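Local coordinates for enoyl-CoA hydratase/isomerase family protein (Bacillus anthracis, PDB 3KQF), which probably catalyses the reversible hydration of enoyl-CoA thioesters to 3-hydroxyacyl-CoA, at residues A71-K74 with E75-G78; S89-R92 with T93-M97; L137-T141 with L142-P146; R162-E165 with L166-G170. All coordinates share one frame; numbering follows the deposited sequence. Where two conformers were deposited one is given.

Contact 1: residues A71-K74 with E75-G78; sequences ADLK and ERAG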
loop_
_atom_site.group_PDB
_atom_site.type_symbol
_atom_site.label_atom_id
_atom_site.label_comp_id
_atom_site.label_asym_id
_atom_site.label_seq_id
_atom_site.Cartn_x
_atom_site.Cartn_y
_atom_site.Cartn_z
ATOM N N ALA A 71 25.226 -3.847 8.315
ATOM C CA ALA A 71 26.599 -3.703 7.856
ATOM C C ALA A 71 27.556 -3.886 9.028
ATOM O O ALA A 71 27.260 -3.500 10.154
ATOM C CB ALA A 71 26.809 -2.336 7.203
ATOM N N ASP A 72 28.690 -4.522 8.759
ATOM C CA ASP A 72 29.717 -4.736 9.775
ATOM C C ASP A 72 30.374 -3.385 10.022
ATOM O O ASP A 72 31.162 -2.912 9.197
ATOM C CB ASP A 72 30.724 -5.784 9.274
ATOM C CG ASP A 72 31.796 -6.110 10.289
ATOM O OD1 ASP A 72 32.326 -7.241 10.230
ATOM O OD2 ASP A 72 32.110 -5.252 11.142
ATOM N N LEU A 73 30.035 -2.748 11.144
ATOM C CA LEU A 73 30.569 -1.413 11.445
ATOM C C LEU A 73 32.044 -1.437 11.879
ATOM O O LEU A 73 32.749 -0.434 11.750
ATOM C CB LEU A 73 29.701 -0.700 12.484
ATOM C CG LEU A 73 28.256 -0.404 12.054
ATOM C CD1 LEU A 73 27.514 0.346 13.155
ATOM C CD2 LEU A 73 28.212 0.399 10.752
ATOM N N LYS A 74 32.495 -2.573 12.408
ATOM C CA LYS A 74 33.891 -2.721 12.791
ATOM C C LYS A 74 34.730 -2.610 11.535
ATOM O O LYS A 74 35.771 -1.965 11.542
ATOM C CB LYS A 74 34.132 -4.046 13.515
ATOM C CG LYS A 74 33.502 -4.103 14.891
ATOM C CD LYS A 74 33.724 -5.443 15.547
ATOM C CE LYS A 74 33.047 -5.532 16.898
ATOM N NZ LYS A 74 33.310 -6.853 17.532
ATOM N N GLU A 75 34.257 -3.227 10.453
ATOM C CA GLU A 75 34.931 -3.165 9.150
ATOM C C GLU A 75 34.787 -1.790 8.480
ATOM O O GLU A 75 35.734 -1.292 7.855
ATOM C CB GLU A 75 34.368 -4.249 8.227
ATOM C CG GLU A 75 34.980 -4.305 6.833
ATOM C CD GLU A 75 34.533 -5.528 6.051
ATOM O OE1 GLU A 75 33.322 -5.842 6.051
ATOM O OE2 GLU A 75 35.395 -6.173 5.422
ATOM N N ARG A 76 33.610 -1.174 8.622
ATOM C CA ARG A 76 33.345 0.123 8.008
ATOM C C ARG A 76 34.188 1.267 8.584
ATOM O O ARG A 76 34.588 2.170 7.850
ATOM C CB ARG A 76 31.860 0.497 8.129
ATOM C CG ARG A 76 30.902 -0.398 7.372
ATOM C CD ARG A 76 31.190 -0.405 5.868
ATOM N NE ARG A 76 30.118 -1.054 5.114
ATOM C CZ ARG A 76 28.993 -0.451 4.728
ATOM N NH1 ARG A 76 28.761 0.824 5.035
ATOM N NH2 ARG A 76 28.085 -1.127 4.041
ATOM N N ALA A 77 34.429 1.236 9.892
ATOM C CA ALA A 77 35.209 2.295 10.557
ATOM C C ALA A 77 36.526 2.634 9.880
ATOM O O ALA A 77 37.382 1.770 9.662
ATOM C CB ALA A 77 35.463 1.945 12.033
ATOM N N GLY A 78 36.677 3.914 9.552
ATOM C CA GLY A 78 37.894 4.417 8.925
ATOM C C GLY A 78 38.046 4.181 7.432
ATOM O O GLY A 78 39.048 4.577 6.853
HETATM O O HOH W 1 31.369 -3.471 6.569
#
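Asp72 caps the short helix 73-76 by taking the backbone N-H of Glu75, a local N-cap contact at the surface of the fold, just before helix 81-99. The carboxylate of Asp72 swings back over the first turn because CG lies anti to the backbone N (chi1 -178°). Its OD2 meets Glu75 N at 3.0 Å from above the carboxylate plane rather than within it, while OD1 forms a salt bridge with Arg26. The backbone of Asp72 serves the same turn: its O accepts from Arg76 N at 3.1 Å, and Ala77 N closes the next turn on Leu73 O at 3.0 Å. A water adds a second tie, donating to Asp72 O at 2.7 Å and to Glu75 OE1 at 3.1 Å. Glu75 OE1 also accepts from Leu35 N. Its approach to Asp72 OD1 is 4.5 Å, a pairing of like charges that Arg26 probably eases on the Asp72 side.

On the same turn, Arg76 bends at chi2 (-60°) and, in the conformer described, brings its guanidinium back past the start of the segment, where Ala71 CB lies over one face, 3.6 Å from NH2. The same Arg76 side chain packs on Ala87 and Val88 of helix 81-99 and on Tyr238 of the second subunit. A side-chain carboxylate receiving the third amide beyond it, at the start of a single helical turn, is the classical aspartate N-cap.

Contact 2: residues S89-R92 with T93-M97; sequences SMIR and TTMEM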
loop_
_atom_site.group_PDB
_atom_site.type_symbol
_atom_site.label_atom_id
_atom_site.label_comp_id
_atom_site.label_asym_id
_atom_site.label_seq_id
_atom_site.Cartn_x
_atom_site.Cartn_y
_atom_site.Cartn_z
ATOM N N SER A 89 28.026 -0.664 -2.425
ATOM C CA SER A 89 27.720 -1.321 -3.691
ATOM C C SER A 89 27.582 -2.842 -3.531
ATOM O O SER A 89 26.670 -3.464 -4.106
ATOM C CB SER A 89 28.774 -0.986 -4.739
ATOM O OG SER A 89 28.494 -1.682 -5.936
HETATM N N MSE A 90 28.483 -3.433 -2.753
HETATM C CA MSE A 90 28.448 -4.867 -2.503
HETATM C C MSE A 90 27.145 -5.283 -1.819
HETATM O O MSE A 90 26.526 -6.278 -2.205
HETATM C CB MSE A 90 29.666 -5.284 -1.673
HETATM C CG MSE A 90 30.942 -5.256 -2.466
HETATM SE SE MSE A 90 30.865 -6.578 -3.894
HETATM C CE MSE A 90 30.857 -8.181 -2.786
ATOM N N ILE A 91 26.723 -4.514 -0.814
ATOM C CA ILE A 91 25.484 -4.810 -0.100
ATOM C C ILE A 91 24.281 -4.632 -1.029
ATOM O O ILE A 91 23.457 -5.530 -1.144
ATOM C CB ILE A 91 25.257 -3.939 1.153
ATOM C CG1 ILE A 91 26.389 -4.112 2.158
ATOM C CG2 ILE A 91 23.961 -4.353 1.856
ATOM C CD1 ILE A 91 26.126 -3.397 3.474
ATOM N N ARG A 92 24.207 -3.517 -1.747
ATOM C CA ARG A 92 23.021 -3.306 -2.580
ATOM C C ARG A 92 22.919 -4.342 -3.710
ATOM O O ARG A 92 21.824 -4.817 -4.002
ATOM C CB ARG A 92 22.895 -1.860 -3.093
ATOM C CG ARG A 92 23.687 -1.487 -4.286
ATOM C CD ARG A 92 23.163 -0.132 -4.821
ATOM N NE ARG A 92 23.181 0.904 -3.787
ATOM C CZ ARG A 92 24.196 1.728 -3.535
ATOM N NH1 ARG A 92 25.318 1.681 -4.257
ATOM N NH2 ARG A 92 24.085 2.617 -2.554
ATOM N N THR A 93 24.058 -4.733 -4.287
ATOM C CA THR A 93 24.085 -5.751 -5.351
ATOM C C THR A 93 23.584 -7.102 -4.829
ATOM O O THR A 93 22.861 -7.828 -5.511
ATOM C CB THR A 93 25.497 -5.910 -5.914
ATOM O OG1 THR A 93 25.846 -4.705 -6.608
ATOM C CG2 THR A 93 25.580 -7.074 -6.902
ATOM N N THR A 94 23.985 -7.439 -3.618
ATOM C CA THR A 94 23.548 -8.694 -3.001
ATOM C C THR A 94 22.012 -8.711 -2.834
ATOM O O THR A 94 21.355 -9.723 -3.113
ATOM C CB THR A 94 24.255 -8.886 -1.659
ATOM O OG1 THR A 94 25.667 -8.793 -1.864
ATOM C CG2 THR A 94 23.898 -10.253 -1.052
HETATM N N MSE A 95 21.443 -7.594 -2.380
HETATM C CA MSE A 95 19.996 -7.480 -2.227
HETATM C C MSE A 95 19.289 -7.703 -3.574
HETATM O O MSE A 95 18.287 -8.400 -3.646
HETATM C CB MSE A 95 19.583 -6.117 -1.669
HETATM C CG MSE A 95 20.265 -5.702 -0.382
HETATM SE SE MSE A 95 20.152 -7.071 0.978
HETATM C CE MSE A 95 21.050 -6.189 2.463
ATOM N N GLU A 96 19.805 -7.099 -4.635
ATOM C CA GLU A 96 19.222 -7.273 -5.964
ATOM C C GLU A 96 19.252 -8.732 -6.397
ATOM O O GLU A 96 18.302 -9.220 -6.986
ATOM C CB GLU A 96 19.942 -6.411 -6.990
ATOM C CG GLU A 96 19.742 -4.941 -6.723
ATOM C CD GLU A 96 20.561 -4.068 -7.630
ATOM O OE1 GLU A 96 21.745 -4.405 -7.886
ATOM O OE2 GLU A 96 20.029 -3.017 -8.047
HETATM N N MSE A 97 20.346 -9.427 -6.097
HETATM C CA MSE A 97 20.460 -10.836 -6.468
HETATM C C MSE A 97 19.444 -11.709 -5.725
HETATM O O MSE A 97 18.910 -12.669 -6.300
HETATM C CB MSE A 97 21.888 -11.335 -6.242
HETATM C CG MSE A 97 22.935 -10.645 -7.103
HETATM SE SE MSE A 97 24.738 -11.319 -6.679
HETATM C CE MSE A 97 24.400 -13.120 -7.193
#
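Ser89 opens the walk with a doubly used carbonyl: its O accepts both the N-H of Thr93, at 2.9 Å, and the Thr93 hydroxyl, OG1 also at 2.9 Å. The two donors reach the oxygen from opposite faces of the carbonyl plane. This is possible because Thr93 OG1 stands beside its own backbone N (chi1 -68°), facing back down the helix.

Met90, present as selenomethionine, repeats the pattern one residue on. Its O receives Thr94 N at 3.1 Å and Thr94 OG1 at 2.7 Å, again from the two faces. The Thr94 hydroxyl is also bonded to Gln42 of helix 35-49, so that one oxygen joins a turn of this helix to its neighbour.

Ile91 faces the protein interior. Its O takes Met95 N in a fairly straight bond, 163° at the hydrogen, and its CG2 branch lies alongside the CE of Met95, likewise selenomethionine, at 3.5 Å, tighter than ordinary van der Waals contact. The two side chains point the same way, and both reach Ala148.

Arg92 ends the segment. Its O accepts from Glu96 N at 3.1 Å, and the CG of Glu96 folds over that oxygen at 3.4 Å. Arg92 itself packs on Lys235 of the second subunit, and Glu96 on Leu231 of that subunit.

Successive i to i+4 bonds, reinforced twice by threonine hydroxyls folding back onto the carbonyl four residues earlier, are characteristic of the interior turns of an alpha helix, here one with both a packed side and a subunit-facing side.

Contact 3: residues L137-T141 with L142-P146; sequences LTETT and LAIIP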
loop_
_atom_site.group_PDB
_atom_site.type_symbol
_atom_site.label_atom_id
_atom_site.label_comp_id
_atom_site.label_asym_id
_atom_site.label_seq_id
_atom_site.Cartn_x
_atom_site.Cartn_y
_atom_site.Cartn_z
ATOM N N LEU A 137 15.071 0.260 10.585
ATOM C CA LEU A 137 16.096 0.853 9.738
ATOM C C LEU A 137 16.709 1.939 10.594
ATOM O O LEU A 137 16.230 3.074 10.624
ATOM C CB LEU A 137 15.524 1.399 8.442
ATOM C CG LEU A 137 15.078 0.339 7.439
ATOM C CD1 LEU A 137 14.447 0.971 6.231
ATOM C CD2 LEU A 137 16.271 -0.508 7.014
ATOM N N THR A 138 17.813 1.588 11.240
ATOM C CA THR A 138 18.489 2.451 12.210
ATOM C C THR A 138 19.491 3.428 11.605
ATOM O O THR A 138 20.096 4.207 12.340
ATOM C CB THR A 138 19.250 1.580 13.219
ATOM O OG1 THR A 138 20.110 0.693 12.492
ATOM C CG2 THR A 138 18.269 0.744 14.101
ATOM N N GLU A 139 19.634 3.406 10.278
ATOM C CA GLU A 139 20.625 4.234 9.573
ATOM C C GLU A 139 20.735 5.737 9.955
ATOM O O GLU A 139 21.841 6.239 10.169
ATOM C CB GLU A 139 20.468 4.080 8.046
ATOM C CG GLU A 139 20.900 2.707 7.493
ATOM C CD GLU A 139 19.849 1.591 7.603
ATOM O OE1 GLU A 139 18.879 1.720 8.369
ATOM O OE2 GLU A 139 19.990 0.570 6.874
ATOM N N THR A 140 19.618 6.445 10.081
ATOM C CA THR A 140 19.680 7.873 10.379
ATOM C C THR A 140 20.284 8.150 11.765
ATOM O O THR A 140 20.810 9.236 11.989
ATOM C CB THR A 140 18.316 8.578 10.242
ATOM O OG1 THR A 140 17.384 7.930 11.119
ATOM C CG2 THR A 140 17.818 8.569 8.726
ATOM N N THR A 141 20.222 7.170 12.683
ATOM C CA THR A 141 20.844 7.336 14.023
ATOM C C THR A 141 22.383 7.301 13.923
ATOM O O THR A 141 23.073 7.631 14.881
ATOM C CB THR A 141 20.378 6.271 15.059
ATOM O OG1 THR A 141 20.986 4.994 14.791
ATOM C CG2 THR A 141 18.846 6.168 15.094
ATOM N N LEU A 142 22.895 6.884 12.765
ATOM C CA LEU A 142 24.334 6.855 12.462
ATOM C C LEU A 142 24.671 7.942 11.429
ATOM O O LEU A 142 25.766 7.945 10.871
ATOM C CB LEU A 142 24.777 5.497 11.900
ATOM C CG LEU A 142 24.830 4.280 12.826
ATOM C CD1 LEU A 142 25.069 2.999 12.005
ATOM C CD2 LEU A 142 25.924 4.470 13.858
ATOM N N ALA A 143 23.718 8.836 11.170
ATOM C CA ALA A 143 23.874 9.909 10.192
ATOM C C ALA A 143 24.114 9.418 8.754
ATOM O O ALA A 143 24.792 10.077 7.962
ATOM C CB ALA A 143 24.942 10.877 10.605
ATOM N N ILE A 144 23.540 8.277 8.431
ATOM C CA ILE A 144 23.542 7.770 7.056
ATOM C C ILE A 144 22.079 7.454 6.692
ATOM O O ILE A 144 21.152 7.775 7.433
ATOM C CB ILE A 144 24.498 6.547 6.825
ATOM C CG1 ILE A 144 24.066 5.327 7.650
ATOM C CG2 ILE A 144 25.956 6.930 7.125
ATOM C CD1 ILE A 144 24.965 4.114 7.514
ATOM N N ILE A 145 21.857 6.894 5.514
ATOM C CA ILE A 145 20.509 6.516 5.120
ATOM C C ILE A 145 20.561 5.058 4.680
ATOM O O ILE A 145 21.665 4.528 4.424
ATOM C CB ILE A 145 19.952 7.374 3.943
ATOM C CG1 ILE A 145 20.716 7.098 2.631
ATOM C CG2 ILE A 145 19.949 8.880 4.281
ATOM C CD1 ILE A 145 20.122 7.715 1.439
ATOM N N PRO A 146 19.393 4.382 4.649
ATOM C CA PRO A 146 19.427 3.009 4.133
ATOM C C PRO A 146 19.957 3.079 2.695
ATOM O O PRO A 146 19.405 3.806 1.873
ATOM C CB PRO A 146 17.964 2.565 4.192
ATOM C CG PRO A 146 17.326 3.448 5.260
ATOM C CD PRO A 146 18.057 4.771 5.138
#
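Glu139 and Pro146 face each other across a tight turn held by backbone bonds. Glu139 O is gripped twice, by Leu142 N at 2.9 Å and by Ile144 N at 3.2 Å. The two amides arrive from opposite faces of the carbonyl plane, each well out of it. Thr140 O accepts from Ala143 N at 3.0 Å, and the chain, having wound through 3-10 turns, reverses at Ala143, whose backbone takes positive phi. A weaker C-H...O contact runs from Thr140 CA to Ile144 O, 3.3 Å away.

One side-chain hydroxyl reinforces the turn. Thr141 OG1, held between its own backbone N and carbonyl carbon (chi1 74°), donates to Thr138 O at 2.7 Å, lying in the carbonyl plane, while Thr141 N bonds to the same oxygen.

Van der Waals packing lines the returning chain. The CB of Glu139 rests against Ile145 C, and a bend at chi2 (83°) brings the carboxylate over the proline ring, where OE1 is 3.9 Å from Pro146 CG. Leu137 crosses the same ring at about a right angle, its CD1 also 3.9 Å from Pro146 CG. Glu119 of helix 116-123 touches Leu137, Glu139 and Pro146 alike.

The chemistry thus implies a glutamate whose carbonyl oxygen is held by two amides and whose carboxylate lies over the proline ring. Its place beside Glu119 is consistent with the pair of glutamates that serves hydration in enoyl-CoA hydratases, Glu139 being probably one of them.

Contact 4: residues R162-E165 with L166-G170; sequences RAKE and LIYTG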
loop_
_atom_site.group_PDB
_atom_site.type_symbol
_atom_site.label_atom_id
_atom_site.label_comp_id
_atom_site.label_asym_id
_atom_site.label_seq_id
_atom_site.Cartn_x
_atom_site.Cartn_y
_atom_site.Cartn_z
ATOM N N ARG A 162 4.164 5.160 7.219
ATOM C CA ARG A 162 4.836 4.313 8.175
ATOM C C ARG A 162 6.329 4.164 7.872
ATOM O O ARG A 162 7.165 4.170 8.784
ATOM C CB ARG A 162 4.155 2.937 8.229
ATOM C CG ARG A 162 4.786 2.002 9.236
ATOM C CD ARG A 162 4.599 2.503 10.655
ATOM N NE ARG A 162 3.185 2.524 11.022
ATOM C CZ ARG A 162 2.689 3.115 12.102
ATOM N NH1 ARG A 162 3.470 3.823 12.909
ATOM N NH2 ARG A 162 1.382 3.042 12.345
ATOM N N ALA A 163 6.676 4.013 6.600
ATOM C CA ALA A 163 8.080 3.918 6.210
ATOM C C ALA A 163 8.847 5.166 6.632
ATOM O O ALA A 163 9.988 5.072 7.058
ATOM C CB ALA A 163 8.210 3.716 4.698
ATOM N N LYS A 164 8.225 6.334 6.471
ATOM C CA LYS A 164 8.863 7.595 6.825
ATOM C C LYS A 164 9.090 7.710 8.328
ATOM O O LYS A 164 10.183 8.071 8.762
ATOM C CB LYS A 164 8.049 8.788 6.312
ATOM C CG LYS A 164 8.251 9.059 4.837
ATOM C CD LYS A 164 7.387 10.208 4.347
ATOM C CE LYS A 164 7.876 10.665 2.956
ATOM N NZ LYS A 164 7.166 11.874 2.473
ATOM N N GLU A 165 8.086 7.400 9.136
ATOM C CA GLU A 165 8.286 7.539 10.594
ATOM C C GLU A 165 9.395 6.573 11.052
ATOM O O GLU A 165 10.214 6.920 11.867
ATOM C CB GLU A 165 6.991 7.384 11.406
ATOM C CG GLU A 165 6.338 6.029 11.497
ATOM C CD GLU A 165 6.833 5.158 12.649
ATOM O OE1 GLU A 165 6.195 4.115 12.897
ATOM O OE2 GLU A 165 7.809 5.521 13.340
ATOM N N LEU A 166 9.420 5.372 10.502
ATOM C CA LEU A 166 10.450 4.388 10.873
ATOM C C LEU A 166 11.853 4.803 10.459
ATOM O O LEU A 166 12.812 4.698 11.259
ATOM C CB LEU A 166 10.124 3.033 10.273
ATOM C CG LEU A 166 8.914 2.368 10.952
ATOM C CD1 LEU A 166 8.538 1.130 10.183
ATOM C CD2 LEU A 166 9.152 2.020 12.401
ATOM N N ILE A 167 11.985 5.261 9.219
ATOM C CA ILE A 167 13.295 5.711 8.724
ATOM C C ILE A 167 13.757 7.016 9.400
ATOM O O ILE A 167 14.928 7.146 9.755
ATOM C CB ILE A 167 13.333 5.779 7.166
ATOM C CG1 ILE A 167 13.279 4.353 6.614
ATOM C CG2 ILE A 167 14.635 6.431 6.696
ATOM C CD1 ILE A 167 12.931 4.267 5.100
ATOM N N TYR A 168 12.862 7.984 9.592
ATOM C CA TYR A 168 13.294 9.239 10.196
ATOM C C TYR A 168 13.679 9.082 11.653
ATOM O O TYR A 168 14.639 9.694 12.094
ATOM C CB TYR A 168 12.273 10.378 10.077
ATOM C CG TYR A 168 11.775 10.710 8.695
ATOM C CD1 TYR A 168 12.548 10.488 7.559
ATOM C CD2 TYR A 168 10.559 11.382 8.544
ATOM C CE1 TYR A 168 12.075 10.851 6.308
ATOM C CE2 TYR A 168 10.089 11.741 7.343
ATOM C CZ TYR A 168 10.826 11.466 6.210
ATOM O OH TYR A 168 10.325 11.853 4.992
ATOM N N THR A 169 12.945 8.246 12.392
ATOM C CA THR A 169 13.246 8.062 13.799
ATOM C C THR A 169 14.367 7.058 13.996
ATOM O O THR A 169 15.100 7.145 14.979
ATOM C CB THR A 169 12.040 7.538 14.595
ATOM O OG1 THR A 169 11.639 6.283 14.066
ATOM C CG2 THR A 169 10.865 8.544 14.549
ATOM N N GLY A 170 14.471 6.098 13.073
ATOM C CA GLY A 170 15.453 5.005 13.167
ATOM C C GLY A 170 15.141 4.091 14.340
ATOM O O GLY A 170 16.024 3.413 14.857
#
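Lys164 and Tyr168 run side by side, one helical turn apart. The CB of Lys164 sits over the tyrosine ring in an off-centre CH-pi contact, 4.2 Å from the centroid, and further along the chain CE comes within 3.4 Å of Tyr168 OH. Lys164 O lies above one face of the ring toward the rim, even as it accepts from Tyr168 N at 2.8 Å. The paired ends share a target, since Lys164 NZ and Tyr168 OH both bind Asp125 of the second subunit; NZ also bonds to Ser220 there.

At the next residue, Glu165 O is held twice, by Thr169 N at 3.1 Å and by Thr169 OG1 at 2.7 Å, the hydroxyl reaching it from between its own backbone N and carbonyl carbon (chi1 60°). The carboxylate of Glu165 is positioned by Arg162, whose NH1 meets OE1 at 2.7 Å in the guanidinium plane; Arg171 makes a second salt bridge to OE1. Leu166 fits between these polar chains, its CD1 4.0 Å from Arg162 CG.

Helix 160-169 packs on helix 150-158 through Ala163, Leu166 and Ile167, and meets the second subunit through Lys164 and Tyr168 among others. Gly170, with positive phi, ends it before strand 173-174.

Overall arrangement
Contacts 1 and 3, with centres about 14 Å apart, meet through Leu73 CD1 and Leu142 CD1 at 3.8 Å, joining the capped helix to the glutamate-bearing turn. In crotonases these two regions border the thioester site, so this pair probably flanks the active-site pocket. Contact 2 packs on contact 1, where Ala71 CB lies 3.9 Å from Ile91 CD1, but stays about 7 Å from contact 3 at the nearest atoms. Contact 4 adjoins contact 3, centres about 10 Å apart: Thr140 OG1 probably bonds to Ile167 O at 2.9 Å, and Leu137 CD1 packs on Ile167 CG1. All four touch the second subunit, so the probable pocket wall formed by contacts 1 and 3 also borders the subunit interface.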